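Long-range contacts in D-alanine--D-alanine ligase (Acinetobacter baumannii ACICU, PDB 5D8D), which probably joins two D-alanine molecules at the expense of ATP, making the D-alanyl-D-alanine dipeptide used in building the bacterial cell wall: residues Gly8-Leu14 with Val40-Asp46; Ala115-Ile120 with Val172-Lys177; Trp251-Asp255 with Leu267-Pro273. One frame throughout, in Å; residues are numbered along the deposited sequence.

Contact 1: Gly8-Leu14 with Val40-Asp46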
loop_
_atom_site.group_PDB
_atom_site.type_symbol
_atom_site.label_atom_id
_atom_site.label_comp_id
_atom_site.label_asym_id
_atom_site.label_seq_id
_atom_site.Cartn_x
_atom_site.Cartn_y
_atom_site.Cartn_z
ATOM N N GLY A 8 9.580 22.286 17.916
ATOM C CA GLY A 8 8.257 22.660 18.415
ATOM C C GLY A 8 7.655 21.477 19.179
ATOM O O GLY A 8 8.392 20.747 19.842
ATOM N N LYS A 9 6.335 21.271 19.085
ATOM C CA LYS A 9 5.672 20.259 19.928
ATOM C C LYS A 9 5.708 18.952 19.189
ATOM O O LYS A 9 5.206 18.899 18.089
ATOM C CB LYS A 9 4.248 20.638 20.305
ATOM C CG LYS A 9 4.179 21.765 21.310
ATOM C CD LYS A 9 2.773 22.009 21.841
ATOM C CE LYS A 9 2.410 21.048 22.966
ATOM N NZ LYS A 9 0.950 20.742 22.943
ATOM N N VAL A 10 6.339 17.910 19.769
ATOM C CA VAL A 10 6.384 16.622 19.111
ATOM C C VAL A 10 5.558 15.617 19.834
ATOM O O VAL A 10 5.607 15.549 21.038
ATOM C CB VAL A 10 7.804 16.144 18.663
ATOM C CG1 VAL A 10 8.913 17.110 19.015
ATOM C CG2 VAL A 10 8.088 14.698 19.013
ATOM N N ALA A 11 4.778 14.849 19.061
ATOM C CA ALA A 11 4.001 13.737 19.583
ATOM C C ALA A 11 4.730 12.430 19.337
ATOM O O ALA A 11 5.043 12.111 18.200
ATOM C CB ALA A 11 2.639 13.689 18.931
ATOM N N VAL A 12 4.995 11.682 20.399
ATOM C CA VAL A 12 5.554 10.350 20.282
ATOM C C VAL A 12 4.387 9.384 20.326
ATOM O O VAL A 12 3.749 9.196 21.378
ATOM C CB VAL A 12 6.552 10.064 21.382
ATOM C CG1 VAL A 12 7.030 8.622 21.307
ATOM C CG2 VAL A 12 7.728 11.011 21.227
ATOM N N LEU A 13 4.124 8.791 19.167
ATOM C CA LEU A 13 2.958 7.964 18.950
ATOM C C LEU A 13 3.315 6.551 19.393
ATOM O O LEU A 13 4.208 5.950 18.819
ATOM C CB LEU A 13 2.537 8.021 17.455
ATOM C CG LEU A 13 1.320 8.791 16.850
ATOM C CD1 LEU A 13 0.613 9.731 17.776
ATOM C CD2 LEU A 13 1.685 9.519 15.573
ATOM N N LEU A 14 2.617 6.028 20.402
ATOM C CA LEU A 14 3.021 4.789 21.097
ATOM C C LEU A 14 1.821 3.982 21.613
ATOM O O LEU A 14 0.752 4.523 21.851
ATOM C CB LEU A 14 3.946 5.128 22.272
ATOM C CG LEU A 14 3.341 5.507 23.652
ATOM C CD1 LEU A 14 4.415 5.732 24.702
ATOM C CD2 LEU A 14 2.507 6.752 23.579
ATOM N N VAL A 40 14.007 18.317 23.477
ATOM C CA VAL A 40 12.831 18.439 22.596
ATOM C C VAL A 40 11.542 18.338 23.417
ATOM O O VAL A 40 11.521 17.667 24.423
ATOM C CB VAL A 40 12.818 17.548 21.319
ATOM C CG1 VAL A 40 14.142 16.873 21.023
ATOM C CG2 VAL A 40 11.662 16.581 21.326
ATOM N N GLN A 41 10.506 19.061 23.014
ATOM C CA GLN A 41 9.236 19.105 23.754
ATOM C C GLN A 41 8.418 17.929 23.300
ATOM O O GLN A 41 7.530 18.099 22.489
ATOM C CB GLN A 41 8.381 20.353 23.446
ATOM C CG GLN A 41 8.857 21.691 23.956
ATOM C CD GLN A 41 7.950 22.798 23.430
ATOM O OE1 GLN A 41 6.745 22.814 23.712
ATOM N NE2 GLN A 41 8.510 23.691 22.612
ATOM N N ALA A 42 8.698 16.751 23.828
ATOM C CA ALA A 42 7.979 15.534 23.437
ATOM C C ALA A 42 6.871 15.183 24.447
ATOM O O ALA A 42 7.010 15.458 25.641
ATOM C CB ALA A 42 8.962 14.405 23.312
ATOM N N GLU A 43 5.783 14.584 23.952
ATOM C CA GLU A 43 4.682 14.081 24.793
ATOM C C GLU A 43 4.215 12.760 24.230
ATOM O O GLU A 43 4.042 12.598 23.031
ATOM C CB GLU A 43 3.504 15.064 24.848
ATOM C CG GLU A 43 3.899 16.499 25.194
ATOM C CD GLU A 43 2.725 17.501 25.247
ATOM O OE1 GLU A 43 1.652 17.228 24.664
ATOM O OE2 GLU A 43 2.882 18.587 25.877
ATOM N N ALA A 44 4.020 11.795 25.090
ATOM C CA ALA A 44 3.331 10.586 24.683
ATOM C C ALA A 44 1.907 10.849 24.085
ATOM O O ALA A 44 1.147 11.695 24.555
ATOM C CB ALA A 44 3.244 9.650 25.887
ATOM N N PHE A 45 1.565 10.128 23.021
ATOM C CA PHE A 45 0.241 10.199 22.425
ATOM C C PHE A 45 -0.105 8.785 22.104
ATOM O O PHE A 45 0.496 8.194 21.198
ATOM C CB PHE A 45 0.293 11.021 21.137
ATOM C CG PHE A 45 -1.048 11.424 20.611
ATOM C CD1 PHE A 45 -1.972 10.484 20.197
ATOM C CD2 PHE A 45 -1.367 12.750 20.484
ATOM C CE1 PHE A 45 -3.198 10.856 19.706
ATOM C CE2 PHE A 45 -2.588 13.128 19.994
ATOM C CZ PHE A 45 -3.500 12.183 19.595
ATOM N N ASP A 46 -1.087 8.256 22.819
ATOM C CA ASP A 46 -1.514 6.899 22.635
ATOM C C ASP A 46 -2.833 6.906 21.907
ATOM O O ASP A 46 -3.865 7.169 22.542
ATOM C CB ASP A 46 -1.646 6.159 23.977
ATOM C CG ASP A 46 -1.860 4.675 23.786
ATOM O OD1 ASP A 46 -2.152 4.232 22.635
ATOM O OD2 ASP A 46 -1.719 3.933 24.770
#
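Gly8 opens the contact by laying its carbonyl O against Gln41 CB, 3.6 Å away, where the chain leaves helix 3-7 with a positive phi. The Lys9 side chain, bent at chi3 and chi4, brings NZ near the carboxylate of Glu43; with Lys9 NZ 4.0 Å from Glu43 OE1 the salt bridge is long, and Glu43 OE1 has a firmer partner in the Tyr58 hydroxyl. Val10 is gripped twice through its backbone: its N donates to Gln41 O almost straight (N-H...O 174°), and its O accepts from Glu43 N. On the face that also carries Ala42 and Val12, Val10 CG1 meets Val40 CG2 at 3.6 Å, the two side chains crossing at about a right angle. Ala11 turns to the other face, where its CB touches Phe45 CB. Val12 repeats the pattern of Val10, with Val12 N 2.9 Å from Glu43 O and its carbonyl O taking Phe45 N, while CG2 approaches Ala42 CB. Leu13 and Phe45 run side by side in one direction, Leu13 CD1 lying 3.6 Å from Phe45 CB. Leu14 N closes the ladder on Phe45 O, and Leu14 CD2 packs on Ala44 CB at 3.8 Å. The two parallel strands belong to a beta-alpha-beta unit: helix 21-37 packs Leu32 and Leu35 on the Val12, Val40 and Ala42 face, and strand 60-63 pairs with the other edge of strand 9-13.

Contact 2: Ala115-Ile120 with Val172-Lys177; sequences APYRII and VVMAEK
The closest side-chain packing joins Tyr117 and Met174, whose CE methyl comes within 3.4 Å of Tyr117 CD2. Both side chains place CG between the backbone N and the carbonyl carbon (chi1 63° in Tyr117, 54° in Met174), and the bends of Met174 at chi2 and chi3 carry CE to the root of the ring, where it meets CB and CG as well and approaches the ring obliquely. Around this pair the backbones are close: the non-hydrogen-bonded pair Tyr117-Glu176 has its CA atoms only 4.0 Å apart. Next to it, Arg118 and Ala175 form a hydrogen-bonded pair, with Arg118 N 2.8 Å from Ala175 O and Ala175 N 3.0 Å from Arg118 O. On the face of Arg118 and Ala175, Ile120 CG2 leans over the second strand, 3.7 Å from Ala175 N. The exposed side has fewer contacts: Ile119 and Val172 meet through their CG2 methyls alone, 3.7 Å apart. At the other end Pro116 CD and Lys177 CD are 4.3 Å apart, although Lys177 N still donates to Pro116 O at 2.9 Å. The Arg118 side chain packs instead on Glu132 and Leu133 of helix 126-133. Glu176 behaves differently: CG stands anti to the backbone N (chi1 -173°) and the extended chain passes Ala115 CB, bringing the buried carboxylate to two lysines outside both segments, with salt bridges from OE1 to Lys104 and from OE2 to Lys140. These lysines probably stabilise its ionised form. Residues 172-177 fall within the predicted ATP-binding region, so this backbone-bonded strand pair, with a buried glutamate held by two lysines, is consistent with a wall of the nucleotide pocket.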
loop_
_atom_site.group_PDB
_atom_site.type_symbol
_atom_site.label_atom_id
_atom_site.label_comp_id
_atom_site.label_asym_id
_atom_site.label_seq_id
_atom_site.Cartn_x
_atom_site.Cartn_y
_atom_site.Cartn_z
ATOM N N ALA A 115 13.206 -15.182 -2.492
ATOM C CA ALA A 115 12.917 -16.601 -2.675
ATOM C C ALA A 115 11.553 -16.829 -3.338
ATOM O O ALA A 115 10.578 -16.139 -3.010
ATOM C CB ALA A 115 12.996 -17.351 -1.350
ATOM N N PRO A 116 11.475 -17.806 -4.267
ATOM C CA PRO A 116 10.149 -18.208 -4.752
ATOM C C PRO A 116 9.193 -18.506 -3.592
ATOM O O PRO A 116 9.639 -18.900 -2.476
ATOM C CB PRO A 116 10.435 -19.485 -5.554
ATOM C CG PRO A 116 11.862 -19.353 -5.986
ATOM C CD PRO A 116 12.564 -18.579 -4.909
ATOM N N TYR A 117 7.899 -18.309 -3.854
ATOM C CA TYR A 117 6.871 -18.561 -2.855
ATOM C C TYR A 117 5.566 -18.956 -3.537
ATOM O O TYR A 117 5.459 -18.865 -4.752
ATOM C CB TYR A 117 6.653 -17.288 -2.018
ATOM C CG TYR A 117 6.147 -16.157 -2.873
ATOM C CD1 TYR A 117 7.040 -15.377 -3.620
ATOM C CD2 TYR A 117 4.764 -15.906 -2.989
ATOM C CE1 TYR A 117 6.580 -14.369 -4.453
ATOM C CE2 TYR A 117 4.288 -14.900 -3.825
ATOM C CZ TYR A 117 5.194 -14.128 -4.552
ATOM O OH TYR A 117 4.741 -13.119 -5.372
ATOM N N ARG A 118 4.571 -19.348 -2.746
ATOM C CA ARG A 118 3.221 -19.606 -3.233
ATOM C C ARG A 118 2.173 -19.271 -2.162
ATOM O O ARG A 118 2.272 -19.717 -1.010
ATOM C CB ARG A 118 3.067 -21.083 -3.669
ATOM C CG ARG A 118 3.789 -21.492 -4.958
ATOM C CD ARG A 118 3.296 -20.780 -6.229
ATOM N NE ARG A 118 4.410 -20.343 -7.084
ATOM C CZ ARG A 118 5.048 -21.075 -8.009
ATOM N NH1 ARG A 118 4.708 -22.335 -8.276
ATOM N NH2 ARG A 118 6.052 -20.529 -8.698
ATOM N N ILE A 119 1.151 -18.516 -2.555
ATOM C CA ILE A 119 0.073 -18.137 -1.635
ATOM C C ILE A 119 -0.782 -19.393 -1.482
ATOM O O ILE A 119 -1.048 -20.095 -2.482
ATOM C CB ILE A 119 -0.758 -16.918 -2.150
ATOM C CG1 ILE A 119 0.147 -15.704 -2.464
ATOM C CG2 ILE A 119 -1.798 -16.502 -1.117
ATOM C CD1 ILE A 119 -0.423 -14.695 -3.451
ATOM N N ILE A 120 -1.189 -19.673 -0.245
ATOM C CA ILE A 120 -1.855 -20.946 0.109
ATOM C C ILE A 120 -3.119 -20.714 0.982
ATOM O O ILE A 120 -3.015 -20.226 2.112
ATOM C CB ILE A 120 -0.820 -21.945 0.718
ATOM C CG1 ILE A 120 -1.503 -23.190 1.322
ATOM C CG2 ILE A 120 0.135 -21.247 1.686
ATOM C CD1 ILE A 120 -1.801 -23.155 2.813
ATOM N N VAL A 172 -4.775 -15.035 5.089
ATOM C CA VAL A 172 -3.839 -15.263 3.961
ATOM C C VAL A 172 -2.385 -15.588 4.445
ATOM O O VAL A 172 -1.812 -14.906 5.309
ATOM C CB VAL A 172 -3.932 -14.119 2.894
ATOM C CG1 VAL A 172 -3.696 -12.731 3.496
ATOM C CG2 VAL A 172 -3.003 -14.394 1.710
ATOM N N VAL A 173 -1.819 -16.662 3.886
ATOM C CA VAL A 173 -0.560 -17.293 4.351
ATOM C C VAL A 173 0.290 -17.609 3.097
ATOM O O VAL A 173 -0.271 -17.920 2.028
ATOM C CB VAL A 173 -0.881 -18.571 5.184
ATOM C CG1 VAL A 173 0.355 -19.397 5.486
ATOM C CG2 VAL A 173 -1.592 -18.213 6.489
ATOM N N MET A 174 1.622 -17.477 3.204
ATOM C CA MET A 174 2.552 -17.849 2.091
ATOM C C MET A 174 3.508 -18.967 2.480
ATOM O O MET A 174 4.078 -18.949 3.568
ATOM C CB MET A 174 3.371 -16.668 1.541
ATOM C CG MET A 174 4.187 -15.850 2.537
ATOM S SD MET A 174 5.758 -15.161 1.910
ATOM C CE MET A 174 5.408 -14.794 0.189
ATOM N N ALA A 175 3.650 -19.947 1.590
ATOM C CA ALA A 175 4.726 -20.927 1.679
ATOM C C ALA A 175 5.880 -20.405 0.824
ATOM O O ALA A 175 5.727 -20.244 -0.382
ATOM C CB ALA A 175 4.264 -22.298 1.201
ATOM N N GLU A 176 7.020 -20.135 1.456
ATOM C CA GLU A 176 8.222 -19.653 0.778
ATOM C C GLU A 176 9.272 -20.789 0.755
ATOM O O GLU A 176 9.426 -21.520 1.759
ATOM C CB GLU A 176 8.739 -18.434 1.548
ATOM C CG GLU A 176 9.900 -17.653 0.926
ATOM C CD GLU A 176 10.428 -16.527 1.837
ATOM O OE1 GLU A 176 10.856 -15.484 1.306
ATOM O OE2 GLU A 176 10.422 -16.675 3.090
ATOM N N LYS A 177 9.980 -20.935 -0.376
ATOM C CA LYS A 177 11.119 -21.880 -0.512
ATOM C C LYS A 177 12.185 -21.666 0.564
ATOM O O LYS A 177 12.700 -20.563 0.669
ATOM C CB LYS A 177 11.777 -21.698 -1.884
ATOM C CG LYS A 177 13.077 -22.456 -2.106
ATOM C CD LYS A 177 13.435 -22.551 -3.590
ATOM C CE LYS A 177 14.934 -22.767 -3.838
ATOM N NZ LYS A 177 15.171 -24.000 -4.643
#

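Contact 3: Trp251-Asp255 with Leu267-Pro273; sequences WGRID and LEVNTVP
Pro273 lies over one face of the Trp251 indole, its CD 3.7 Å from the centroid of the six-membered ring and 16° off the normal, a CH-pi contact. Pro273 CG meanwhile rests 3.6 Å from Gly252 CA. Arg253 can be followed outward from a backbone paired with Asn270 in both directions. From CB the chain leaves with CG anti to the carbonyl carbon (chi1 -71°), and CG passes Pro273 CG at 4.1 Å. Arg253 CD then meets Pro273 CB at 4.0 Å. Beyond the bend at chi3, NE donates to Thr185 OG1 and NH2 makes a salt bridge to Asp255 OD1, 2.8 Å away, though the hydrogen bond within it is bent and weak. NH1 comes to 4.1 Å from Asn270 ND2. Asp255 OD1 also bonds Thr185, so the threonine and arginine together restrain this carboxylate. Asp255 and Glu268 point the same way with carboxylate planes 13° apart; Asp255 OD2 and Glu268 OE2 are 4.3 Å from each other. A classic beta bulge sets Leu267 and Glu268 together opposite Asp255, whose O takes a bond from Leu267 N and a weak one from Glu268 N. Such acidic residues and an asparagine are characteristic of the ATP-grasp metal site; Asp255, Glu268 and Asn270 are its predicted ligands for two magnesium ions.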
loop_
_atom_site.group_PDB
_atom_site.type_symbol
_atom_site.label_atom_id
_atom_site.label_comp_id
_atom_site.label_asym_id
_atom_site.label_seq_id
_atom_site.Cartn_x
_atom_site.Cartn_y
_atom_site.Cartn_z
ATOM N N TRP A 251 14.181 5.560 8.023
ATOM C CA TRP A 251 14.775 4.561 8.832
ATOM C C TRP A 251 13.934 3.325 8.758
ATOM O O TRP A 251 12.876 3.362 8.219
ATOM C CB TRP A 251 14.905 5.102 10.250
ATOM C CG TRP A 251 13.638 5.145 11.019
ATOM C CD1 TRP A 251 12.526 5.875 10.746
ATOM C CD2 TRP A 251 13.366 4.436 12.235
ATOM N NE1 TRP A 251 11.572 5.656 11.712
ATOM C CE2 TRP A 251 12.067 4.769 12.629
ATOM C CE3 TRP A 251 14.108 3.542 13.027
ATOM C CZ2 TRP A 251 11.482 4.240 13.782
ATOM C CZ3 TRP A 251 13.523 3.006 14.178
ATOM C CH2 TRP A 251 12.229 3.369 14.545
ATOM N N GLY A 252 14.436 2.230 9.287
ATOM C CA GLY A 252 13.845 0.915 9.098
ATOM C C GLY A 252 14.908 -0.176 8.969
ATOM O O GLY A 252 16.116 0.083 9.047
ATOM N N ARG A 253 14.446 -1.394 8.766
ATOM C CA ARG A 253 15.316 -2.550 8.640
ATOM C C ARG A 253 14.885 -3.351 7.422
ATOM O O ARG A 253 13.671 -3.458 7.153
ATOM C CB ARG A 253 15.170 -3.448 9.845
ATOM C CG ARG A 253 15.744 -2.914 11.149
ATOM C CD ARG A 253 15.365 -3.810 12.341
ATOM N NE ARG A 253 15.514 -5.212 11.976
ATOM C CZ ARG A 253 14.802 -6.230 12.444
ATOM N NH1 ARG A 253 13.871 -6.054 13.381
ATOM N NH2 ARG A 253 15.053 -7.461 11.975
ATOM N N ILE A 254 15.869 -3.907 6.711
ATOM C CA ILE A 254 15.633 -4.956 5.747
ATOM C C ILE A 254 16.247 -6.214 6.297
ATOM O O ILE A 254 17.405 -6.198 6.728
ATOM C CB ILE A 254 16.350 -4.659 4.440
ATOM C CG1 ILE A 254 15.856 -3.317 3.852
ATOM C CG2 ILE A 254 16.184 -5.826 3.458
ATOM C CD1 ILE A 254 14.586 -3.391 3.043
ATOM N N ASP A 255 15.514 -7.316 6.263
ATOM C CA ASP A 255 16.101 -8.620 6.601
ATOM C C ASP A 255 16.488 -9.393 5.350
ATOM O O ASP A 255 15.798 -9.345 4.314
ATOM C CB ASP A 255 15.136 -9.449 7.403
ATOM C CG ASP A 255 14.885 -8.877 8.796
ATOM O OD1 ASP A 255 15.602 -7.940 9.268
ATOM O OD2 ASP A 255 13.937 -9.401 9.422
ATOM N N LEU A 267 14.395 -10.888 2.403
ATOM C CA LEU A 267 13.345 -11.541 3.187
ATOM C C LEU A 267 12.129 -10.636 3.433
ATOM O O LEU A 267 11.000 -11.011 3.107
ATOM C CB LEU A 267 13.912 -12.070 4.502
ATOM C CG LEU A 267 14.224 -13.568 4.660
ATOM C CD1 LEU A 267 14.552 -14.299 3.379
ATOM C CD2 LEU A 267 15.328 -13.774 5.694
ATOM N N GLU A 268 12.349 -9.466 4.003
ATOM C CA GLU A 268 11.253 -8.576 4.333
ATOM C C GLU A 268 11.758 -7.236 4.762
ATOM O O GLU A 268 12.962 -7.051 4.940
ATOM C CB GLU A 268 10.345 -9.163 5.426
ATOM C CG GLU A 268 10.920 -9.201 6.814
ATOM C CD GLU A 268 9.875 -9.521 7.874
ATOM O OE1 GLU A 268 9.218 -10.585 7.753
ATOM O OE2 GLU A 268 9.752 -8.703 8.825
ATOM N N VAL A 269 10.831 -6.307 4.925
ATOM C CA VAL A 269 11.130 -4.926 5.302
ATOM C C VAL A 269 10.349 -4.627 6.563
ATOM O O VAL A 269 9.248 -5.205 6.773
ATOM C CB VAL A 269 10.781 -3.897 4.186
ATOM C CG1 VAL A 269 9.273 -3.815 3.924
ATOM C CG2 VAL A 269 11.274 -2.526 4.559
ATOM N N ASN A 270 10.942 -3.760 7.401
ATOM C CA ASN A 270 10.305 -3.265 8.606
ATOM C C ASN A 270 10.399 -1.786 8.628
ATOM O O ASN A 270 11.492 -1.254 8.692
ATOM C CB ASN A 270 10.958 -3.841 9.824
ATOM C CG ASN A 270 10.159 -3.596 11.068
ATOM O OD1 ASN A 270 9.349 -2.649 11.163
ATOM N ND2 ASN A 270 10.374 -4.451 12.050
ATOM N N THR A 271 9.241 -1.121 8.538
ATOM C CA THR A 271 9.141 0.359 8.484
ATOM C C THR A 271 8.910 1.095 9.815
ATOM O O THR A 271 9.000 2.329 9.832
ATOM C CB THR A 271 8.001 0.806 7.571
ATOM O OG1 THR A 271 6.793 0.194 8.007
ATOM C CG2 THR A 271 8.280 0.430 6.165
ATOM N N VAL A 272 8.568 0.374 10.887
ATOM C CA VAL A 272 8.702 0.910 12.291
ATOM C C VAL A 272 9.381 -0.102 13.227
ATOM O O VAL A 272 8.735 -0.907 13.891
ATOM C CB VAL A 272 7.392 1.626 12.828
ATOM C CG1 VAL A 272 6.145 1.311 12.027
ATOM C CG2 VAL A 272 7.129 1.444 14.312
ATOM N N PRO A 273 10.718 -0.099 13.239
ATOM C CA PRO A 273 11.398 -1.028 14.115
ATOM C C PRO A 273 11.301 -0.669 15.589
ATOM O O PRO A 273 11.065 0.501 15.951
ATOM C CB PRO A 273 12.856 -0.939 13.677
ATOM C CG PRO A 273 12.835 -0.333 12.330
ATOM C CD PRO A 273 11.645 0.552 12.302
#

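Overall arrangement
The three contacts follow one another along the chain and sample three separate sheets. Contact 3 sits near the middle of the molecule, its centre about 3 Å from that of the chain, and carries the predicted metal ligands. Contact 1, in the N-terminal parallel sheet, is centred about 23 Å from contact 3 and lies away from the annotated sites. Contact 2 is about 19 Å from contact 3 between centres, yet their nearest atoms are about 4 Å apart, and the Glu176 side chain stands about 8 Å from that of Glu268. Contacts 2 and 3 would therefore border one nucleotide-metal site, whereas contacts 1 and 2, with centres about 39 Å apart, occupy opposite sides of the chain's centre.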